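Local structure of phosphoserine aminotransferase (Bacillus alcalophilus, 1W23) at residues A119-T122 / S126-S129; T152-Q157 / R328-C333; D276-S281 / V299-R304. The protein catalyses the reversible, pyridoxal-phosphate-dependent transfer of an amino group between phosphoserine and 2-oxoglutarate in serine biosynthesis, and acts likewise on phosphohydroxythreonine. All blocks are in the same frame, centred on the assembly; numbering follows the deposited sequence.

The three contacts run from the edge strand of the large sheet (interaction 1) to the small C-terminal sheet (interaction 3). Interaction 2 lies between, its centre about 14 Å from those of both others, which are about 21 Å apart and do not touch. It also holds Thr152, which bonds the cofactor. Toward interaction 1 the joint is packing, as where Tyr127 O lies 3.7 Å from Tyr154 CB, and their rings also meet. Toward interaction 3 it is polar: probable hydrogen bonds run from Cys333 N to Phe301 O (2.8 Å) and between Tyr154 O and Thr300 OG1 (2.9 Å). In sequence, interaction 3 nests inside the loop closed by interaction 2, and interaction 1 precedes both.

Interaction 1: A119-T122 / S126-S129; sequences AAST and SYQS
Thr122 meets Tyr127 and Ser129 where the chain leaves the outermost strand, 115-121, of the seven-stranded mixed sheet in the large domain of this fold type I aminotransferase. The case illustrates how one residue can tie down a short irregular loop with both its backbone and its side chain. The carbonyl of Thr122 takes the amide of Tyr127: the distance from Tyr127 N to Thr122 O is 2.9 Å, and the donor sits above the carbonyl plane. On the side-chain branch, Thr122 OG1 donates to Ser129 O over 2.8 Å, lying in the plane of that carbonyl at a C=O...O angle of 160°. With chi1 at 54°, OG1 is held between the backbone N and the carbonyl carbon of its own residue, which turns it to the loop while CG2 swings beside the N and packs 3.6 Å from Ser129 OG. The same hydroxyl oxygen faces the edge of the Tyr127 ring, near its plane. Tyr127 itself adopts left-handed helical backbone angles, its ring running back alongside the end of the strand to touch Leu98 on strand 93-98; its hydroxyl is hydrogen-bonded to Glu104. Replacing Thr122 by a valine would remove the hydroxyl and is likely to cost Ser129 O its bond, leaving the far end of the loop freer to shift. Further out, Ser129 touches Glu290 and Ser293, so the loop also meets the chain ahead of strand 298-302. At the ring edge, the closest approach is Thr122 OG1 to Tyr127 CD2, 3.5 Å.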
loop_
_atom_site.group_PDB
_atom_site.type_symbol
_atom_site.label_atom_id
_atom_site.label_comp_id
_atom_site.label_asym_id
_atom_site.label_seq_id
_atom_site.Cartn_x
_atom_site.Cartn_y
_atom_site.Cartn_z
ATOM N N ALA A 119 0.692 -27.409 -15.516
ATOM C CA ALA A 119 1.282 -27.651 -16.820
ATOM C C ALA A 119 2.602 -28.424 -16.694
ATOM O O ALA A 119 2.952 -29.221 -17.579
ATOM C CB ALA A 119 1.548 -26.345 -17.531
ATOM N N ALA A 120 3.357 -28.144 -15.641
ATOM C CA ALA A 120 4.664 -28.766 -15.410
ATOM C C ALA A 120 5.048 -28.386 -13.968
ATOM O O ALA A 120 4.546 -27.388 -13.413
ATOM C CB ALA A 120 5.687 -28.331 -16.396
ATOM N N SER A 121 5.948 -29.187 -13.373
ATOM C CA SER A 121 6.293 -29.015 -11.993
ATOM C C SER A 121 7.604 -29.705 -11.668
ATOM O O SER A 121 7.847 -30.804 -12.170
ATOM C CB SER A 121 5.222 -29.638 -11.096
ATOM O OG SER A 121 5.579 -29.511 -9.738
ATOM N N THR A 122 8.400 -29.078 -10.829
ATOM C CA THR A 122 9.575 -29.735 -10.255
ATOM C C THR A 122 9.471 -29.944 -8.739
ATOM O O THR A 122 10.457 -30.153 -8.040
ATOM C CB THR A 122 10.891 -29.004 -10.662
ATOM O OG1 THR A 122 10.776 -27.630 -10.306
ATOM C CG2 THR A 122 11.144 -29.116 -12.170
ATOM N N SER A 126 11.948 -31.202 -5.123
ATOM C CA SER A 126 12.210 -30.072 -4.261
ATOM C C SER A 126 12.645 -28.853 -5.036
ATOM O O SER A 126 13.455 -28.059 -4.543
ATOM C CB SER A 126 13.235 -30.387 -3.123
ATOM O OG SER A 126 12.693 -31.496 -2.349
ATOM N N TYR A 127 12.102 -28.669 -6.218
ATOM C CA TYR A 127 12.257 -27.388 -6.920
ATOM C C TYR A 127 13.730 -27.000 -7.119
ATOM O O TYR A 127 14.139 -25.872 -6.848
ATOM C CB TYR A 127 11.462 -26.307 -6.207
ATOM C CG TYR A 127 9.952 -26.484 -6.197
ATOM C CD1 TYR A 127 9.221 -26.461 -5.007
ATOM C CD2 TYR A 127 9.236 -26.627 -7.382
ATOM C CE1 TYR A 127 7.848 -26.598 -4.973
ATOM C CE2 TYR A 127 7.841 -26.722 -7.374
ATOM C CZ TYR A 127 7.148 -26.713 -6.160
ATOM O OH TYR A 127 5.782 -26.815 -6.220
ATOM N N GLN A 128 14.513 -27.958 -7.624
ATOM C CA GLN A 128 15.927 -27.686 -7.916
ATOM C C GLN A 128 16.130 -27.107 -9.290
ATOM O O GLN A 128 17.252 -26.692 -9.624
ATOM C CB GLN A 128 16.761 -28.961 -7.797
ATOM C CG GLN A 128 16.806 -29.513 -6.396
ATOM C CD GLN A 128 17.528 -30.851 -6.316
ATOM O OE1 GLN A 128 18.703 -30.929 -6.650
ATOM N NE2 GLN A 128 16.880 -31.864 -5.818
ATOM N N SER A 129 15.128 -27.076 -10.159
ATOM C CA SER A 129 15.281 -26.662 -11.555
ATOM C C SER A 129 13.979 -26.122 -12.128
ATOM O O SER A 129 12.888 -26.306 -11.613
ATOM C CB SER A 129 15.742 -27.846 -12.405
ATOM O OG SER A 129 14.760 -28.839 -12.546
#

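Interaction 2: T152-Q157 / R328-C333. With PLP (pyridoxal-5'-phosphate), chain J.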
loop_
_atom_site.group_PDB
_atom_site.type_symbol
_atom_site.label_atom_id
_atom_site.label_comp_id
_atom_site.label_asym_id
_atom_site.label_seq_id
_atom_site.Cartn_x
_atom_site.Cartn_y
_atom_site.Cartn_z
ATOM N N THR A 152 11.934 -17.250 -5.443
ATOM C CA THR A 152 12.723 -16.531 -4.432
ATOM C C THR A 152 13.204 -17.438 -3.311
ATOM O O THR A 152 14.286 -17.205 -2.740
ATOM C CB THR A 152 11.828 -15.394 -3.837
ATOM O OG1 THR A 152 11.024 -14.879 -4.913
ATOM C CG2 THR A 152 12.662 -14.280 -3.217
ATOM N N ILE A 153 12.363 -18.404 -2.909
ATOM C CA ILE A 153 12.698 -19.289 -1.788
ATOM C C ILE A 153 13.693 -20.356 -2.134
ATOM O O ILE A 153 14.530 -20.773 -1.307
ATOM C CB ILE A 153 11.395 -19.868 -1.176
ATOM C CG1 ILE A 153 10.659 -18.740 -0.432
ATOM C CG2 ILE A 153 11.663 -21.075 -0.290
ATOM C CD1 ILE A 153 9.206 -18.986 -0.096
ATOM N N TYR A 154 13.616 -20.849 -3.373
ATOM C CA TYR A 154 14.430 -21.985 -3.857
ATOM C C TYR A 154 15.667 -21.560 -4.617
ATOM O O TYR A 154 16.575 -22.388 -4.814
ATOM C CB TYR A 154 13.545 -22.936 -4.697
ATOM C CG TYR A 154 12.620 -23.700 -3.754
ATOM C CD1 TYR A 154 11.343 -23.278 -3.508
ATOM C CD2 TYR A 154 13.081 -24.799 -3.087
ATOM C CE1 TYR A 154 10.520 -23.970 -2.610
ATOM C CE2 TYR A 154 12.262 -25.500 -2.203
ATOM C CZ TYR A 154 10.980 -25.072 -1.986
ATOM O OH TYR A 154 10.156 -25.757 -1.085
ATOM N N GLY A 155 15.788 -20.318 -5.052
ATOM C CA GLY A 155 17.008 -19.855 -5.729
ATOM C C GLY A 155 17.156 -20.349 -7.148
ATOM O O GLY A 155 18.296 -20.531 -7.619
ATOM N N THR A 156 16.063 -20.530 -7.866
ATOM C CA THR A 156 16.068 -20.919 -9.269
ATOM C C THR A 156 15.390 -19.839 -10.114
ATOM O O THR A 156 14.586 -19.050 -9.596
ATOM C CB THR A 156 15.343 -22.267 -9.482
ATOM O OG1 THR A 156 13.986 -22.049 -9.102
ATOM C CG2 THR A 156 15.957 -23.399 -8.695
ATOM N N GLN A 157 15.708 -19.820 -11.412
ATOM C CA GLN A 157 15.235 -18.746 -12.277
ATOM C C GLN A 157 15.160 -19.217 -13.715
ATOM O O GLN A 157 16.060 -19.925 -14.202
ATOM C CB GLN A 157 16.240 -17.572 -12.164
ATOM C CG GLN A 157 15.920 -16.325 -12.917
ATOM C CD GLN A 157 16.963 -15.250 -12.737
ATOM O OE1 GLN A 157 18.146 -15.539 -12.447
ATOM N NE2 GLN A 157 16.556 -13.963 -12.894
ATOM N N ARG A 328 11.998 -19.658 6.230
ATOM C CA ARG A 328 11.627 -20.515 7.286
ATOM C C ARG A 328 11.121 -21.870 6.810
ATOM O O ARG A 328 11.248 -22.905 7.452
ATOM C CB ARG A 328 10.518 -19.844 8.132
ATOM C CG ARG A 328 9.198 -19.891 7.359
ATOM C CD ARG A 328 8.153 -18.941 7.862
ATOM N NE ARG A 328 7.002 -18.640 7.055
ATOM C CZ ARG A 328 6.209 -19.177 6.152
ATOM N NH1 ARG A 328 6.402 -20.430 5.714
ATOM N NH2 ARG A 328 5.183 -18.479 5.642
ATOM N N SER A 329 10.530 -21.934 5.626
ATOM C CA SER A 329 9.974 -23.166 5.083
ATOM C C SER A 329 11.036 -24.154 4.604
ATOM O O SER A 329 10.745 -25.343 4.434
ATOM C CB SER A 329 9.023 -22.908 3.892
ATOM O OG SER A 329 9.722 -22.331 2.798
ATOM N N VAL A 330 12.251 -23.703 4.323
ATOM C CA VAL A 330 13.296 -24.550 3.793
ATOM C C VAL A 330 14.628 -24.548 4.567
ATOM O O VAL A 330 15.461 -25.423 4.399
ATOM C CB VAL A 330 13.648 -24.235 2.314
ATOM C CG1 VAL A 330 12.441 -24.471 1.410
ATOM C CG2 VAL A 330 14.184 -22.831 2.133
ATOM N N GLY A 331 14.859 -23.578 5.441
ATOM C CA GLY A 331 16.127 -23.622 6.138
ATOM C C GLY A 331 17.293 -23.258 5.230
ATOM O O GLY A 331 17.201 -22.628 4.205
ATOM N N GLY A 332 18.504 -23.684 5.683
ATOM C CA GLY A 332 19.741 -23.334 5.056
ATOM C C GLY A 332 19.973 -21.834 5.016
ATOM O O GLY A 332 19.602 -21.095 5.941
ATOM N N CYS A 333 20.630 -21.380 3.941
ATOM C CA CYS A 333 21.099 -20.024 3.789
ATOM C C CYS A 333 20.559 -19.447 2.476
ATOM O O CYS A 333 20.365 -20.202 1.499
ATOM C CB CYS A 333 22.632 -19.959 3.749
ATOM S SG CYS A 333 23.406 -20.806 5.153
HETATM N N1 PLP J . 5.965 -13.738 -5.399
HETATM C C2 PLP J . 7.342 -13.784 -5.264
HETATM C C2A PLP J . 8.099 -14.425 -6.367
HETATM C C3 PLP J . 7.941 -13.232 -4.143
HETATM O O3 PLP J . 9.250 -13.253 -4.027
HETATM C C4 PLP J . 7.126 -12.635 -3.113
HETATM C C4A PLP J . 7.792 -11.988 -1.952
HETATM C C5 PLP J . 5.734 -12.601 -3.300
HETATM C C6 PLP J . 5.187 -13.179 -4.434
HETATM C C5A PLP J . 4.794 -12.029 -2.278
HETATM O O4P PLP J . 4.801 -10.559 -2.402
HETATM P P PLP J . 3.923 -9.673 -1.349
HETATM O O1P PLP J . 4.484 -9.946 0.012
HETATM O O2P PLP J . 2.480 -10.134 -1.482
HETATM O O3P PLP J . 4.140 -8.270 -1.895
HETATM O O HOH W 1 8.719 -23.650 0.556
#
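The phenol ring of Tyr154 receives Val330 at an oblique angle, neither squarely on a face nor at an edge, and the methyl CG1 of Val330 comes to 3.6 Å from Tyr154 OH. Two other rings meet that of Tyr154, Tyr127 with planes at about 60° and His288 at about 45°. The second flat group, the pyridine ring of the cofactor, is reached through its O3 substituent: Thr152 OG1 lies 2.6 Å from PLP O3 in a hydrogen bond whose donor may be either oxygen. Thr152 OG1 is bonded to Ser175 as well. In the fold type I architecture, 152-157 belongs to the cofactor-binding large domain, whereas 328-333 is a loop leading into strand 333-336 of the small C-terminal sheet; the contact therefore joins the two domains one residue on from the cofactor-bonded Thr152. Next to Thr152, Ile153 lies against Trp102, a residue of the cofactor pocket. Ile153 CG2, anti to the backbone N, points across to the loop, 3.9 Å from Val330 CG1 and equally far from Ser329 OG. No direct hydrogen bond spans the two segments, but one water does, 3.0 Å from Tyr154 OH and 2.8 Å from Ser329 OG. The serine hydroxyl has a further hydrogen-bond partner in His327 ND1.

Interaction 3: D276-S281 / V299-R304; sequences DTIDES and VTFNLR
Val299 starts the contact with its CG1 methyl, 3.9 Å from Ile278 CD1 on the last turn of helix 259-279. The two side chains run antiparallel, each alongside the other. Val299 also touches Ile274 and Tyr275 of the same helix, so the strand residue spans about a turn. Following the alternation of a beta strand, Thr300 turns its side chain to the other side of the sheet, where it touches His288. Phe301 faces the helix again, and its CB lies 4.0 Å from Ile278 CD1. That methyl is oblique to the Phe301 ring. The ring is carried between the backbone N and the carbonyl carbon (chi1 59°); Phe301 also touches Phe312 of helix 306-318, while Met353 of helix 343-359 touches both Phe301 and Ile278. This is helix-on-sheet packing in the small C-terminal domain, where strand 298-302 is the central member of a three-stranded antiparallel sheet. Beyond it, Leu303 turns to Leu308 and Phe312 of the next helix. On the helical side, the carbonyl of Ile278 is gripped twice from Ser281, by OG at 2.7 Å and by N at 3.1 Å, where the helix gives way to loop. Across the interface no hydrogen bond forms: three buried apolar side chains meet through carbon alone, which suggests that here shape and exclusion of water, without polar pairing between the segments, hold helix against strand.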
loop_
_atom_site.group_PDB
_atom_site.type_symbol
_atom_site.label_atom_id
_atom_site.label_comp_id
_atom_site.label_asym_id
_atom_site.label_seq_id
_atom_site.Cartn_x
_atom_site.Cartn_y
_atom_site.Cartn_z
ATOM N N ASP A 276 30.997 -19.046 -7.485
ATOM C CA ASP A 276 32.362 -19.577 -7.556
ATOM C C ASP A 276 32.829 -20.015 -6.157
ATOM O O ASP A 276 33.550 -21.023 -6.023
ATOM C CB ASP A 276 33.305 -18.550 -8.157
ATOM C CG ASP A 276 33.248 -18.378 -9.623
ATOM O OD1 ASP A 276 32.578 -19.146 -10.332
ATOM O OD2 ASP A 276 33.950 -17.463 -10.136
ATOM N N THR A 277 32.461 -19.249 -5.137
ATOM C CA THR A 277 32.874 -19.605 -3.763
ATOM C C THR A 277 32.280 -20.962 -3.385
ATOM O O THR A 277 32.932 -21.826 -2.785
ATOM C CB THR A 277 32.460 -18.537 -2.780
ATOM O OG1 THR A 277 32.980 -17.243 -3.190
ATOM C CG2 THR A 277 32.988 -18.780 -1.397
ATOM N N ILE A 278 30.996 -21.170 -3.710
ATOM C CA ILE A 278 30.369 -22.454 -3.479
ATOM C C ILE A 278 31.078 -23.562 -4.245
ATOM O O ILE A 278 31.431 -24.637 -3.695
ATOM C CB ILE A 278 28.848 -22.385 -3.837
ATOM C CG1 ILE A 278 28.118 -21.455 -2.852
ATOM C CG2 ILE A 278 28.214 -23.770 -3.879
ATOM C CD1 ILE A 278 26.685 -21.116 -3.311
ATOM N N ASP A 279 31.297 -23.338 -5.537
ATOM C CA ASP A 279 31.837 -24.366 -6.408
ATOM C C ASP A 279 33.275 -24.721 -6.055
ATOM O O ASP A 279 33.661 -25.876 -6.252
ATOM C CB ASP A 279 31.676 -23.949 -7.876
ATOM C CG ASP A 279 30.235 -23.886 -8.308
ATOM O OD1 ASP A 279 29.364 -24.494 -7.650
ATOM O OD2 ASP A 279 29.981 -23.255 -9.365
ATOM N N GLU A 280 34.041 -23.771 -5.521
ATOM C CA GLU A 280 35.437 -23.976 -5.122
ATOM C C GLU A 280 35.562 -24.572 -3.743
ATOM O O GLU A 280 36.686 -24.827 -3.259
ATOM C CB GLU A 280 36.167 -22.620 -5.170
ATOM C CG GLU A 280 36.374 -21.974 -6.544
ATOM C CD GLU A 280 36.677 -20.477 -6.511
ATOM O OE1 GLU A 280 36.774 -19.819 -7.567
ATOM O OE2 GLU A 280 36.805 -19.861 -5.406
ATOM N N SER A 281 34.463 -24.821 -3.031
ATOM C CA SER A 281 34.476 -25.215 -1.617
ATOM C C SER A 281 34.567 -26.719 -1.366
ATOM O O SER A 281 34.486 -27.162 -0.206
ATOM C CB SER A 281 33.247 -24.685 -0.887
ATOM O OG SER A 281 32.064 -25.456 -1.180
ATOM N N VAL A 299 20.622 -16.649 -3.946
ATOM C CA VAL A 299 21.561 -17.773 -3.949
ATOM C C VAL A 299 21.310 -18.615 -2.711
ATOM O O VAL A 299 21.548 -18.174 -1.572
ATOM C CB VAL A 299 23.019 -17.279 -3.991
ATOM C CG1 VAL A 299 23.945 -18.481 -3.990
ATOM C CG2 VAL A 299 23.289 -16.358 -5.162
ATOM N N THR A 300 20.821 -19.829 -2.928
ATOM C CA THR A 300 20.419 -20.715 -1.829
ATOM C C THR A 300 21.439 -21.829 -1.633
ATOM O O THR A 300 21.891 -22.479 -2.606
ATOM C CB THR A 300 19.009 -21.264 -2.088
ATOM O OG1 THR A 300 19.001 -21.866 -3.378
ATOM C CG2 THR A 300 17.960 -20.163 -1.988
ATOM N N PHE A 301 21.830 -22.092 -0.373
ATOM C CA PHE A 301 22.856 -23.102 -0.141
ATOM C C PHE A 301 22.763 -23.588 1.315
ATOM O O PHE A 301 22.182 -22.955 2.176
ATOM C CB PHE A 301 24.259 -22.611 -0.440
ATOM C CG PHE A 301 24.722 -21.402 0.349
ATOM C CD1 PHE A 301 25.516 -21.589 1.491
ATOM C CD2 PHE A 301 24.394 -20.112 0.002
ATOM C CE1 PHE A 301 25.967 -20.514 2.246
ATOM C CE2 PHE A 301 24.886 -19.033 0.748
ATOM C CZ PHE A 301 25.667 -19.255 1.856
ATOM N N ASN A 302 23.389 -24.751 1.530
ATOM C CA ASN A 302 23.516 -25.368 2.859
ATOM C C ASN A 302 24.972 -25.756 3.082
ATOM O O ASN A 302 25.695 -26.043 2.129
ATOM C CB ASN A 302 22.647 -26.649 2.981
ATOM C CG ASN A 302 21.198 -26.373 3.159
ATOM O OD1 ASN A 302 20.756 -26.239 4.327
ATOM N ND2 ASN A 302 20.434 -26.277 2.073
ATOM N N LEU A 303 25.355 -25.884 4.338
ATOM C CA LEU A 303 26.589 -26.529 4.757
ATOM C C LEU A 303 26.299 -28.016 4.927
ATOM O O LEU A 303 25.200 -28.496 4.648
ATOM C CB LEU A 303 27.159 -25.829 5.996
ATOM C CG LEU A 303 27.804 -24.458 5.738
ATOM C CD1 LEU A 303 26.797 -23.347 5.437
ATOM C CD2 LEU A 303 28.682 -24.072 6.935
ATOM N N ARG A 304 27.284 -28.824 5.383
ATOM C CA ARG A 304 27.081 -30.273 5.404
ATOM C C ARG A 304 26.107 -30.773 6.464
ATOM O O ARG A 304 25.626 -31.918 6.379
ATOM C CB ARG A 304 28.425 -31.004 5.604
ATOM C CG ARG A 304 29.268 -31.097 4.340
ATOM C CD ARG A 304 30.424 -32.106 4.488
ATOM N NE ARG A 304 31.046 -32.341 3.177
ATOM C CZ ARG A 304 32.085 -31.621 2.704
ATOM N NH1 ARG A 304 32.673 -30.680 3.453
ATOM N NH2 ARG A 304 32.489 -31.899 1.468
#